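Local structure of Afp3 (Serratia entomophila, 6RBN) at residues P125-P130 with V150-L155; V410-G413 with T417-E420; S335-D340 with R345-R350; T164-V169 with L186-N191; P30-R35 with R116-N121. The protein forms part of the contractile sheath that surrounds the inner tube of the anti-feeding prophage, and its rearrangement probably drives injection. All blocks are in the same frame, centred on the assembly; numbering follows the deposited sequence.

Contact 1. Residues P125-P130 with V150-L155; sequences PCYLYP and VGEITL
Tyr-127 meets loop 150-155 with one face and the hydroxyl end of its ring: Val-150 and Ile-153 lie over the face, and Glu-152 comes in at the edge. Strand 127-130, which Tyr-127 begins, is the middle strand of a three-stranded mixed sheet, parallel to 31-34 and antiparallel to 48-49. The chain leaves it through helices 137-141 and 143-149, and loop 150-155 then folds back against the strand's first residue. Val-150 makes a CH-pi contact, its CG1 standing 4.0 Å from the centroid of the Tyr-127 ring and 29° off the ring normal. Within the ring it is closest to CZ and CE1. Ile-153 covers the other end of the same face, with its CG1 and CD1 both 4.2 Å from Tyr-127 CD2. At Glu-152, CG stands between the backbone N and carbonyl carbon (chi1 61°) and the chain is extended beyond it, which carries the carboxylate across the ring's end, its plane turned 64° from the ring. Tyr-127 OH points at Glu-152 OE2 as a donor, but the modelled distance is implausibly short, so the exact length of this bond is doubtful. Glu-152 CG lies 3.6 Å from Tyr-127 CE2. In the next shell, Arg-49 of the neighbouring strand touches both Tyr-127 and Glu-152, while Leu-31 and Val-29 pack on the tyrosine. The loop itself is tied down by backbone bonds from Thr-154 and Leu-155 to Val-29, and by Thr-154 OG1, which is hydrogen-bonded to both Val-29 N and Thr-27 O.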
# COMPACT_ATOMS: atom_id res chain seq x y z
N PRO D 125 -26.28 28.65 -49.51
CA PRO D 125 -27.04 27.63 -50.25
C PRO D 125 -28.05 28.21 -51.23
O PRO D 125 -28.44 27.50 -52.17
CB PRO D 125 -27.72 26.83 -49.13
CG PRO D 125 -26.86 27.06 -47.93
CD PRO D 125 -26.39 28.47 -48.05
N CYS D 126 -28.53 29.44 -51.01
CA CYS D 126 -29.12 30.31 -52.03
C CYS D 126 -30.30 29.73 -52.81
O CYS D 126 -30.14 29.37 -53.98
CB CYS D 126 -28.02 30.75 -53.00
SG CYS D 126 -28.48 32.07 -54.15
N TYR D 127 -31.44 29.54 -52.17
CA TYR D 127 -32.64 29.08 -52.87
C TYR D 127 -33.14 30.14 -53.84
O TYR D 127 -33.04 31.34 -53.59
CB TYR D 127 -33.74 28.72 -51.87
CG TYR D 127 -33.43 27.47 -51.09
CD1 TYR D 127 -33.73 26.21 -51.60
CD2 TYR D 127 -32.80 27.54 -49.86
CE1 TYR D 127 -33.44 25.07 -50.90
CE2 TYR D 127 -32.50 26.40 -49.15
CZ TYR D 127 -32.82 25.17 -49.68
OH TYR D 127 -32.53 24.03 -48.97
N LEU D 128 -33.66 29.69 -54.98
CA LEU D 128 -34.18 30.57 -56.02
C LEU D 128 -35.61 30.19 -56.36
O LEU D 128 -35.96 29.01 -56.36
CB LEU D 128 -33.35 30.51 -57.30
CG LEU D 128 -31.89 30.94 -57.29
CD1 LEU D 128 -31.34 30.86 -58.69
CD2 LEU D 128 -31.72 32.33 -56.71
N TYR D 129 -36.42 31.19 -56.67
CA TYR D 129 -37.78 30.99 -57.17
C TYR D 129 -37.98 31.80 -58.43
O TYR D 129 -38.22 33.02 -58.35
CB TYR D 129 -38.81 31.38 -56.11
CG TYR D 129 -40.24 31.16 -56.56
CD1 TYR D 129 -40.76 29.88 -56.65
CD2 TYR D 129 -41.06 32.23 -56.87
CE1 TYR D 129 -42.06 29.67 -57.06
CE2 TYR D 129 -42.37 32.03 -57.27
CZ TYR D 129 -42.86 30.75 -57.36
OH TYR D 129 -44.15 30.54 -57.76
N PRO D 130 -37.89 31.20 -59.62
CA PRO D 130 -38.10 31.95 -60.86
C PRO D 130 -39.55 32.36 -61.07
O PRO D 130 -40.44 31.51 -61.20
CB PRO D 130 -37.61 30.99 -61.94
CG PRO D 130 -37.75 29.65 -61.35
CD PRO D 130 -37.49 29.80 -59.88
N VAL D 150 -39.79 23.86 -47.71
CA VAL D 150 -38.34 23.81 -47.57
C VAL D 150 -38.00 24.30 -46.17
O VAL D 150 -38.56 25.29 -45.69
CB VAL D 150 -37.66 24.66 -48.66
CG1 VAL D 150 -36.16 24.53 -48.58
CG2 VAL D 150 -38.17 24.26 -50.04
N GLY D 151 -37.08 23.62 -45.50
CA GLY D 151 -36.94 23.82 -44.07
C GLY D 151 -36.18 25.07 -43.68
O GLY D 151 -36.40 25.63 -42.60
N GLU D 152 -35.27 25.54 -44.55
CA GLU D 152 -34.15 26.35 -44.08
C GLU D 152 -34.06 27.76 -44.67
O GLU D 152 -32.99 28.35 -44.67
CB GLU D 152 -32.84 25.60 -44.33
CG GLU D 152 -32.57 25.28 -45.78
CD GLU D 152 -31.27 24.53 -45.98
OE1 GLU D 152 -30.59 24.23 -44.98
OE2 GLU D 152 -30.93 24.23 -47.15
N ILE D 153 -35.16 28.35 -45.14
CA ILE D 153 -35.10 29.74 -45.59
C ILE D 153 -35.13 30.67 -44.38
O ILE D 153 -35.99 30.54 -43.50
CB ILE D 153 -36.24 30.06 -46.58
CG1 ILE D 153 -35.94 29.48 -47.96
CG2 ILE D 153 -36.48 31.55 -46.70
CD1 ILE D 153 -36.59 28.18 -48.21
N THR D 154 -34.18 31.61 -44.32
CA THR D 154 -34.13 32.63 -43.29
C THR D 154 -34.39 34.03 -43.82
O THR D 154 -35.14 34.79 -43.21
CB THR D 154 -32.78 32.59 -42.57
OG1 THR D 154 -31.74 32.87 -43.51
CG2 THR D 154 -32.54 31.23 -41.96
N LEU D 155 -33.78 34.40 -44.94
CA LEU D 155 -33.94 35.71 -45.55
C LEU D 155 -34.81 35.60 -46.80
O LEU D 155 -34.92 34.53 -47.40
CB LEU D 155 -32.57 36.29 -45.92
CG LEU D 155 -31.60 36.57 -44.77
CD1 LEU D 155 -30.25 36.94 -45.33
CD2 LEU D 155 -32.13 37.66 -43.88

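Contact 2. Residues V410-G413 with T417-E420; sequences VGKG and TQDE
Lys-412 carries CG anti to its backbone N (chi1 -172°) and runs extended until a bend at chi3 (75°); Gln-418 starts the same way, with a bend at chi2 bringing its amide round to meet it. The two side chains cross obliquely, and the contact lies between the far part of the lysine, from CD to NZ, and the amide end of the glutamine. Which way round that amide sits is uncertain. Both residues are exposed, so this is a light surface contact. The backbones also come near each other, Lys-412 O lying 4.2 Å from Thr-417 N.

Thr-417 is the N-cap of helix 418-422. Thr-417 N donates to Glu-420 OE1 at 3.3 Å, meeting it from well above the carboxylate plane, the side-chain-to-N-cap half of a capping box. Glu-420 N in turn bonds to Thr-417 O at 3.0 Å, closing the first turn.

Within the family's C-terminal sheath domain, residues 410-413 leave strand 406-409 and lead through a short turn into helix 418-422, ahead of strand 425-432. Helix 374-392 packs against the loop: its Trp-377 touches both Val-410 and Lys-412, with Gln-381 also against Val-410.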
# COMPACT_ATOMS: atom_id res chain seq x y z
N VAL D 410 -39.32 25.51 -16.34
CA VAL D 410 -40.33 24.52 -16.67
C VAL D 410 -40.71 23.80 -15.38
O VAL D 410 -39.88 23.65 -14.47
CB VAL D 410 -39.83 23.56 -17.78
CG1 VAL D 410 -38.66 22.70 -17.31
CG2 VAL D 410 -40.96 22.71 -18.35
N GLY D 411 -41.97 23.42 -15.28
CA GLY D 411 -42.44 22.71 -14.10
C GLY D 411 -43.92 22.45 -14.22
O GLY D 411 -44.53 22.68 -15.26
N LYS D 412 -44.52 21.98 -13.12
CA LYS D 412 -45.97 21.81 -13.12
C LYS D 412 -46.69 22.89 -12.35
O LYS D 412 -47.73 23.37 -12.81
CB LYS D 412 -46.35 20.43 -12.56
CG LYS D 412 -47.84 20.12 -12.71
CD LYS D 412 -48.17 18.68 -12.38
CE LYS D 412 -48.14 18.42 -10.90
NZ LYS D 412 -48.59 17.03 -10.61
N GLY D 413 -46.17 23.31 -11.20
CA GLY D 413 -46.71 24.51 -10.57
C GLY D 413 -46.28 25.77 -11.30
O GLY D 413 -47.00 26.76 -11.32
N THR D 417 -50.35 24.16 -15.95
CA THR D 417 -51.40 23.65 -15.08
C THR D 417 -51.65 22.20 -15.47
O THR D 417 -51.28 21.76 -16.56
CB THR D 417 -52.70 24.45 -15.20
OG1 THR D 417 -53.18 24.40 -16.55
CG2 THR D 417 -52.51 25.90 -14.78
N GLN D 418 -52.29 21.46 -14.56
CA GLN D 418 -52.52 20.03 -14.77
C GLN D 418 -53.47 19.77 -15.94
O GLN D 418 -53.35 18.74 -16.62
CB GLN D 418 -53.05 19.40 -13.48
CG GLN D 418 -53.26 17.89 -13.53
CD GLN D 418 -52.00 17.13 -13.87
OE1 GLN D 418 -51.82 16.66 -14.99
NE2 GLN D 418 -51.11 17.01 -12.89
N ASP D 419 -54.36 20.72 -16.24
CA ASP D 419 -55.23 20.59 -17.40
C ASP D 419 -54.46 20.73 -18.71
O ASP D 419 -54.93 20.24 -19.74
CB ASP D 419 -56.34 21.64 -17.33
CG ASP D 419 -57.42 21.44 -18.38
OD1 ASP D 419 -58.24 20.51 -18.22
OD2 ASP D 419 -57.43 22.20 -19.37
N GLU D 420 -53.28 21.34 -18.69
CA GLU D 420 -52.47 21.50 -19.89
C GLU D 420 -51.57 20.31 -20.17
O GLU D 420 -51.26 20.05 -21.34
CB GLU D 420 -51.62 22.77 -19.77
CG GLU D 420 -52.45 24.04 -19.84
CD GLU D 420 -51.64 25.28 -19.52
OE1 GLU D 420 -50.49 25.12 -19.06
OE2 GLU D 420 -52.14 26.40 -19.74

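Contact 3. Residues S335-D340 with R345-R350; sequences SRTQKD and RYIPVR
Arg-336 and Tyr-346 face each other in a single antiparallel beta bridge, a non-hydrogen-bonded pair flanked by two backbone bonds. Ile-347 N donates to Ser-335 O at 2.8 Å. Thr-337 N does the same for Arg-345 O at 2.9 Å, and CA-H...O contacts from Tyr-346 and Arg-336 reach the same two carbonyls. Tyr-346 is the N-cap of helix 347-364, so the bridge pins loop 335-340 to the point where that long helix begins.

Among apolar groups, the side chains of Thr-337 and Ile-347 run past one another head to tail, Thr-337 CG2 coming 3.7 Å from Ile-347 CG1. Ile-347 CD1 continues along the loop to lie 3.6 Å from Arg-336 O. Ser-335 also packs on Phe-272 of a neighbouring Afp2 chain.

The charged side chains form a third group. Arg-345 bends at chi3 (-64°), turning its guanidinium to Asp-340, where NH1 and OD1 form a salt bridge at 2.9 Å whose hydrogen bond is weak. Arg-336 runs alongside Arg-345 and points the same way, their guanidinium planes 79° apart. Its NH2 is salt-bridged to Glu-439, whose OE2 also takes a hydrogen bond from Tyr-346 OH.

With Arg-336 NE only 4.3 Å from Arg-345 NH1, the like charges would be costly by themselves; each guanidinium has its own carboxylate, Glu-439 for Arg-336 and Asp-340 for Arg-345, which probably offsets this.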
# COMPACT_ATOMS: atom_id res chain seq x y z
N SER D 335 -28.33 49.80 -39.12
CA SER D 335 -28.72 48.46 -38.70
C SER D 335 -30.04 48.49 -37.93
O SER D 335 -30.18 47.88 -36.87
CB SER D 335 -27.62 47.82 -37.86
OG SER D 335 -27.47 48.51 -36.64
N ARG D 336 -31.03 49.21 -38.45
CA ARG D 336 -32.34 49.27 -37.82
C ARG D 336 -33.39 48.51 -38.62
O ARG D 336 -33.28 48.36 -39.84
CB ARG D 336 -32.82 50.72 -37.65
CG ARG D 336 -32.24 51.42 -36.45
CD ARG D 336 -32.87 52.79 -36.31
NE ARG D 336 -32.57 53.42 -35.03
CZ ARG D 336 -31.51 54.19 -34.80
NH1 ARG D 336 -30.65 54.41 -35.77
NH2 ARG D 336 -31.32 54.73 -33.60
N THR D 337 -34.41 48.04 -37.91
CA THR D 337 -35.58 47.41 -38.49
C THR D 337 -36.71 48.42 -38.60
O THR D 337 -36.57 49.59 -38.24
CB THR D 337 -36.02 46.21 -37.66
OG1 THR D 337 -36.37 46.64 -36.34
CG2 THR D 337 -34.91 45.18 -37.56
N GLN D 338 -37.85 47.97 -39.11
CA GLN D 338 -39.03 48.83 -39.23
C GLN D 338 -39.72 49.08 -37.90
O GLN D 338 -40.50 50.03 -37.80
CB GLN D 338 -40.03 48.21 -40.21
CG GLN D 338 -39.60 48.28 -41.65
CD GLN D 338 -39.58 49.70 -42.14
OE1 GLN D 338 -38.52 50.25 -42.40
NE2 GLN D 338 -40.74 50.31 -42.25
N LYS D 339 -39.46 48.26 -36.89
CA LYS D 339 -40.12 48.42 -35.61
C LYS D 339 -39.46 49.54 -34.81
O LYS D 339 -38.24 49.55 -34.65
CB LYS D 339 -40.08 47.11 -34.83
CG LYS D 339 -40.86 47.12 -33.54
CD LYS D 339 -42.35 47.12 -33.81
CE LYS D 339 -43.14 47.01 -32.52
NZ LYS D 339 -44.60 47.07 -32.77
N ASP D 340 -40.26 50.47 -34.30
CA ASP D 340 -39.76 51.60 -33.55
C ASP D 340 -39.74 51.32 -32.05
O ASP D 340 -39.49 52.23 -31.25
CB ASP D 340 -40.61 52.84 -33.85
CG ASP D 340 -39.88 54.15 -33.60
OD1 ASP D 340 -38.68 54.11 -33.24
OD2 ASP D 340 -40.50 55.22 -33.76
N ARG D 345 -35.57 47.29 -32.06
CA ARG D 345 -35.15 48.40 -32.90
C ARG D 345 -34.05 47.98 -33.88
O ARG D 345 -34.05 48.42 -35.03
CB ARG D 345 -34.67 49.55 -32.03
CG ARG D 345 -34.36 50.82 -32.79
CD ARG D 345 -33.89 51.92 -31.85
NE ARG D 345 -34.93 52.31 -30.90
CZ ARG D 345 -35.89 53.19 -31.16
NH1 ARG D 345 -35.95 53.78 -32.35
NH2 ARG D 345 -36.79 53.48 -30.24
N TYR D 346 -33.12 47.15 -33.44
CA TYR D 346 -31.91 46.86 -34.20
C TYR D 346 -32.00 45.52 -34.90
O TYR D 346 -32.68 44.60 -34.43
CB TYR D 346 -30.69 46.89 -33.29
CG TYR D 346 -30.39 48.26 -32.73
CD1 TYR D 346 -29.78 49.23 -33.50
CD2 TYR D 346 -30.73 48.58 -31.42
CE1 TYR D 346 -29.51 50.48 -33.00
CE2 TYR D 346 -30.46 49.82 -30.90
CZ TYR D 346 -29.85 50.77 -31.70
OH TYR D 346 -29.58 52.02 -31.18
N ILE D 347 -31.32 45.43 -36.05
CA ILE D 347 -31.19 44.15 -36.74
C ILE D 347 -30.46 43.08 -35.93
O ILE D 347 -30.98 41.95 -35.86
CB ILE D 347 -30.58 44.36 -38.13
CG1 ILE D 347 -31.47 45.28 -38.97
CG2 ILE D 347 -30.39 43.05 -38.86
CD1 ILE D 347 -30.82 45.73 -40.24
N PRO D 348 -29.28 43.32 -35.30
CA PRO D 348 -28.61 42.18 -34.64
C PRO D 348 -29.31 41.68 -33.38
O PRO D 348 -29.09 40.54 -32.98
CB PRO D 348 -27.22 42.73 -34.32
CG PRO D 348 -27.42 44.15 -34.18
CD PRO D 348 -28.41 44.51 -35.21
N VAL D 349 -30.13 42.51 -32.74
CA VAL D 349 -30.92 42.03 -31.61
C VAL D 349 -32.07 41.16 -32.11
O VAL D 349 -32.41 40.13 -31.51
CB VAL D 349 -31.42 43.22 -30.78
CG1 VAL D 349 -32.27 42.75 -29.61
CG2 VAL D 349 -30.25 44.04 -30.29
N ARG D 350 -32.66 41.53 -33.25
CA ARG D 350 -33.79 40.78 -33.79
C ARG D 350 -33.35 39.44 -34.37
O ARG D 350 -34.00 38.41 -34.12
CB ARG D 350 -34.50 41.61 -34.85
CG ARG D 350 -35.59 40.90 -35.62
CD ARG D 350 -36.84 40.66 -34.80
NE ARG D 350 -36.85 39.35 -34.16
CZ ARG D 350 -37.79 38.94 -33.31
NH1 ARG D 350 -38.81 39.73 -33.02
NH2 ARG D 350 -37.71 37.73 -32.77

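Contact 4. Residues T164-V169 with L186-N191; sequences TYRTAV and LADSVN
Arg-166 reaches from helix 163-172 to Asp-188 and Val-190, bridging the helix to the end of strand 185-188. This is alpha/beta packing: the strand runs parallel to 204-207, and the helix precedes it in the chain. From CB, which points at the strand, the side chain leaves with CG anti to the carbonyl carbon (chi1 -70°). CG and CD span the gap without close partners on residues 186-191, and a bend at chi3 then swings the guanidinium over the strand end. NE turns back to Asp-162 O, just ahead of the helix, in a hydrogen bond that limits how the flat group can turn. NH1 does most of the touching across the contact. It lies 3.3 Å from Asp-188 CB and 3.8 Å from Asp-188 OD2, a distance that makes the salt bridge a weak ion pair, with no hydrogen bond between the two. OD2 sits at the edge of the guanidinium, near its plane, although the carboxylate is rotated 50° against it. NH2 at the far corner only grazes Val-190, standing 4.5 Å from its CG2. Val-190 in turn leans on Glu-163 at the beginning of the helix, while Tyr-170, one turn beyond Arg-166, packs on Ala-187 and Asp-188. The aspartate has a stronger partner at the start of helix 271-284: Ser-271 OG is hydrogen-bonded both to Asp-188 OD1 and to Leu-186 O.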
# COMPACT_ATOMS: atom_id res chain seq x y z
N THR D 164 -42.98 47.80 -59.38
CA THR D 164 -44.25 47.12 -59.17
C THR D 164 -44.09 45.61 -59.07
O THR D 164 -45.01 44.93 -58.60
CB THR D 164 -45.22 47.45 -60.30
OG1 THR D 164 -44.66 47.02 -61.55
CG2 THR D 164 -45.48 48.94 -60.35
N TYR D 165 -42.95 45.07 -59.51
CA TYR D 165 -42.67 43.65 -59.34
C TYR D 165 -42.45 43.32 -57.87
O TYR D 165 -42.94 42.30 -57.38
CB TYR D 165 -41.45 43.27 -60.17
CG TYR D 165 -41.10 41.79 -60.22
CD1 TYR D 165 -41.70 40.96 -61.15
CD2 TYR D 165 -40.19 41.24 -59.34
CE1 TYR D 165 -41.38 39.61 -61.21
CE2 TYR D 165 -39.86 39.91 -59.39
CZ TYR D 165 -40.46 39.10 -60.32
OH TYR D 165 -40.13 37.77 -60.35
N ARG D 166 -41.70 44.17 -57.17
CA ARG D 166 -41.37 43.89 -55.77
C ARG D 166 -42.56 44.12 -54.86
O ARG D 166 -42.70 43.44 -53.83
CB ARG D 166 -40.20 44.77 -55.34
CG ARG D 166 -38.89 44.39 -55.98
CD ARG D 166 -37.82 45.38 -55.61
NE ARG D 166 -38.09 46.67 -56.23
CZ ARG D 166 -37.32 47.74 -56.07
NH1 ARG D 166 -36.23 47.67 -55.34
NH2 ARG D 166 -37.65 48.88 -56.67
N THR D 167 -43.43 45.07 -55.20
CA THR D 167 -44.62 45.34 -54.41
C THR D 167 -45.59 44.16 -54.44
O THR D 167 -46.22 43.86 -53.42
CB THR D 167 -45.30 46.62 -54.93
OG1 THR D 167 -44.34 47.69 -54.89
CG2 THR D 167 -46.49 47.01 -54.08
N ALA D 168 -45.67 43.45 -55.56
CA ALA D 168 -46.46 42.22 -55.60
C ALA D 168 -45.82 41.10 -54.80
O ALA D 168 -46.52 40.24 -54.26
CB ALA D 168 -46.67 41.79 -57.05
N VAL D 169 -44.49 41.10 -54.71
CA VAL D 169 -43.80 40.09 -53.92
C VAL D 169 -43.84 40.43 -52.44
O VAL D 169 -44.09 39.57 -51.59
CB VAL D 169 -42.35 39.92 -54.43
CG1 VAL D 169 -41.56 38.98 -53.55
CG2 VAL D 169 -42.37 39.39 -55.85
N LEU D 186 -35.77 41.55 -46.61
CA LEU D 186 -34.84 42.63 -46.95
C LEU D 186 -35.47 43.43 -48.08
O LEU D 186 -35.25 43.16 -49.26
CB LEU D 186 -33.48 42.08 -47.35
CG LEU D 186 -32.69 41.37 -46.26
CD1 LEU D 186 -31.40 40.81 -46.82
CD2 LEU D 186 -32.42 42.34 -45.13
N ALA D 187 -36.26 44.43 -47.71
CA ALA D 187 -36.94 45.27 -48.68
C ALA D 187 -36.02 46.37 -49.18
O ALA D 187 -34.91 46.57 -48.68
CB ALA D 187 -38.21 45.86 -48.07
N ASP D 188 -36.50 47.10 -50.19
CA ASP D 188 -35.72 48.15 -50.83
C ASP D 188 -36.59 49.38 -50.99
O ASP D 188 -37.70 49.29 -51.53
CB ASP D 188 -35.21 47.70 -52.19
CG ASP D 188 -34.15 46.64 -52.08
OD1 ASP D 188 -33.35 46.70 -51.13
OD2 ASP D 188 -34.14 45.71 -52.91
N SER D 189 -36.09 50.52 -50.54
CA SER D 189 -36.83 51.75 -50.70
C SER D 189 -36.76 52.22 -52.15
O SER D 189 -35.88 51.83 -52.92
CB SER D 189 -36.28 52.83 -49.77
OG SER D 189 -37.02 54.03 -49.91
N VAL D 190 -37.72 53.06 -52.53
CA VAL D 190 -37.81 53.58 -53.88
C VAL D 190 -37.32 55.01 -53.96
O VAL D 190 -36.48 55.35 -54.80
CB VAL D 190 -39.26 53.45 -54.40
CG1 VAL D 190 -39.36 53.95 -55.83
CG2 VAL D 190 -39.72 52.02 -54.28
N ASN D 191 -37.83 55.88 -53.08
CA ASN D 191 -37.37 57.26 -53.03
C ASN D 191 -37.12 57.73 -51.60
O ASN D 191 -37.03 58.94 -51.37
CB ASN D 191 -38.35 58.19 -53.75
CG ASN D 191 -39.78 58.06 -53.24
OD1 ASN D 191 -40.05 57.32 -52.29
ND2 ASN D 191 -40.70 58.79 -53.86

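Contact 5. Residues P30-R35 with R116-N121; sequences PLFVAR and RLYFQN
Tyr-118, on helix 111-120, has the most surface covered here, and Phe-32 and Pro-30 of the strand region 30-35 do the covering. The two rings form an edge-to-face (T-shaped) pair, centroids 5.0 Å apart and planes at 72°. Phe-32 supplies the edge: its CZ stands 3.5 Å above the Tyr-118 ring, displaced toward the rim and nearest to CD1. With CG anti to the backbone N (chi1 173°), Tyr-118 swings its ring out from the helix and presents that face to the sheet.

Pro-30 comes head-on toward the hydroxyl end of the tyrosine. Its CG is 3.8 Å from Tyr-118 CZ and its CD 3.3 Å from Tyr-118 OH. Pro-30 CB also rests over one face of Phe-32, 3.9 Å above that ring, so the three side chains wedge together.

Ala-275 of helix 271-284 touches both Phe-32 and Tyr-118, placing the cluster between the sheet and two helices. All three residues are buried, and no hydrogen bond links the two segments; helix and strand are held here by one ring edge, a ring face and proline carbons, probably through dispersion and the weak electrostatics of an edge-to-face pair.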
# COMPACT_ATOMS: atom_id res chain seq x y z
N PRO D 30 -31.03 32.80 -48.17
CA PRO D 30 -32.07 33.62 -48.78
C PRO D 30 -32.86 32.90 -49.87
O PRO D 30 -32.51 31.81 -50.31
CB PRO D 30 -31.27 34.79 -49.37
CG PRO D 30 -29.97 34.18 -49.69
CD PRO D 30 -29.69 33.16 -48.65
N LEU D 31 -33.94 33.56 -50.31
CA LEU D 31 -34.81 33.08 -51.38
C LEU D 31 -35.01 34.21 -52.39
O LEU D 31 -35.95 35.00 -52.29
CB LEU D 31 -36.14 32.59 -50.83
CG LEU D 31 -37.15 32.07 -51.86
CD1 LEU D 31 -36.66 30.84 -52.57
CD2 LEU D 31 -38.48 31.83 -51.23
N PHE D 32 -34.14 34.27 -53.39
CA PHE D 32 -34.20 35.36 -54.35
C PHE D 32 -35.34 35.13 -55.34
O PHE D 32 -35.31 34.17 -56.12
CB PHE D 32 -32.87 35.50 -55.09
CG PHE D 32 -31.73 35.84 -54.19
CD1 PHE D 32 -31.60 37.10 -53.66
CD2 PHE D 32 -30.77 34.89 -53.89
CE1 PHE D 32 -30.55 37.42 -52.83
CE2 PHE D 32 -29.71 35.21 -53.08
CZ PHE D 32 -29.61 36.47 -52.54
N VAL D 33 -36.34 36.00 -55.29
CA VAL D 33 -37.47 35.96 -56.21
C VAL D 33 -37.18 36.99 -57.30
O VAL D 33 -37.31 38.20 -57.07
CB VAL D 33 -38.79 36.23 -55.50
CG1 VAL D 33 -39.93 36.24 -56.50
CG2 VAL D 33 -39.04 35.20 -54.43
N ALA D 34 -36.77 36.52 -58.47
CA ALA D 34 -36.45 37.41 -59.58
C ALA D 34 -36.76 36.70 -60.88
O ALA D 34 -37.33 35.60 -60.89
CB ALA D 34 -34.99 37.86 -59.50
N ARG D 35 -36.38 37.32 -62.00
CA ARG D 35 -36.69 36.79 -63.33
C ARG D 35 -35.55 35.89 -63.80
O ARG D 35 -34.76 36.22 -64.68
CB ARG D 35 -36.93 37.93 -64.31
CG ARG D 35 -38.17 38.75 -64.04
CD ARG D 35 -38.35 39.81 -65.11
NE ARG D 35 -39.57 40.58 -64.93
CZ ARG D 35 -39.65 41.72 -64.25
NH1 ARG D 35 -38.56 42.23 -63.68
NH2 ARG D 35 -40.80 42.36 -64.14
N ARG D 116 -24.24 36.97 -59.03
CA ARG D 116 -22.79 37.05 -59.01
C ARG D 116 -22.32 38.01 -57.93
O ARG D 116 -21.33 37.75 -57.24
CB ARG D 116 -22.26 37.43 -60.39
CG ARG D 116 -20.77 37.66 -60.44
CD ARG D 116 -20.22 37.66 -61.84
NE ARG D 116 -20.14 36.31 -62.37
CZ ARG D 116 -19.82 36.01 -63.62
NH1 ARG D 116 -19.77 34.74 -64.01
NH2 ARG D 116 -19.54 36.97 -64.49
N LEU D 117 -23.06 39.10 -57.71
CA LEU D 117 -22.73 39.98 -56.60
C LEU D 117 -23.11 39.38 -55.25
O LEU D 117 -22.62 39.86 -54.22
CB LEU D 117 -23.44 41.31 -56.78
CG LEU D 117 -22.95 42.06 -58.02
CD1 LEU D 117 -23.81 43.26 -58.20
CD2 LEU D 117 -21.50 42.45 -57.86
N TYR D 118 -23.96 38.36 -55.22
CA TYR D 118 -24.25 37.67 -53.98
C TYR D 118 -23.08 36.79 -53.55
O TYR D 118 -22.68 36.80 -52.38
CB TYR D 118 -25.52 36.84 -54.11
CG TYR D 118 -25.80 35.96 -52.91
CD1 TYR D 118 -26.22 36.51 -51.71
CD2 TYR D 118 -25.66 34.59 -52.99
CE1 TYR D 118 -26.48 35.72 -50.62
CE2 TYR D 118 -25.91 33.79 -51.90
CZ TYR D 118 -26.32 34.35 -50.72
OH TYR D 118 -26.56 33.56 -49.63
N PHE D 119 -22.50 36.03 -54.48
CA PHE D 119 -21.43 35.12 -54.11
C PHE D 119 -20.10 35.85 -53.94
O PHE D 119 -19.19 35.35 -53.28
CB PHE D 119 -21.30 33.99 -55.13
CG PHE D 119 -22.46 33.04 -55.13
CD1 PHE D 119 -22.60 32.10 -54.13
CD2 PHE D 119 -23.38 33.06 -56.16
CE1 PHE D 119 -23.66 31.22 -54.13
CE2 PHE D 119 -24.44 32.18 -56.17
CZ PHE D 119 -24.58 31.26 -55.16
N GLN D 120 -19.97 37.04 -54.54
CA GLN D 120 -18.78 37.85 -54.31
C GLN D 120 -18.77 38.47 -52.92
O GLN D 120 -17.71 38.82 -52.40
CB GLN D 120 -18.64 38.95 -55.36
CG GLN D 120 -18.21 38.47 -56.72
CD GLN D 120 -18.15 39.58 -57.74
OE1 GLN D 120 -18.44 40.74 -57.43
NE2 GLN D 120 -17.80 39.24 -58.97
N ASN D 121 -19.94 38.63 -52.31
CA ASN D 121 -20.06 39.26 -51.01
C ASN D 121 -20.28 38.26 -49.88
O ASN D 121 -20.62 38.67 -48.77
CB ASN D 121 -21.21 40.27 -51.03
CG ASN D 121 -20.88 41.49 -51.84
OD1 ASN D 121 -19.81 42.07 -51.71
ND2 ASN D 121 -21.80 41.89 -52.71

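Overall arrangement
Contacts 1 and 5 are the tightest pair, their centres 11 Å apart: strands 127-130 and 31-34 are neighbours in one sheet, with probable hydrogen bonds joining Tyr-127 O to Phe-32 N (3.1 Å) and Tyr-129 N to Phe-32 O. Contact 4 touches contact 5 through Tyr-165, which makes a cation-pi pair with Arg-35 and packs against Val-33 and Ala-34. Contact 3 stands apart from this group, its nearest atoms about 6 Å from contact 4 and about 8 Å from contact 1, and Arg-350 in it forms a salt bridge with Glu-14 of a neighbouring Afp2 chain. Contact 2 is the outlier, its centre 35 to 47 Å from those of the others.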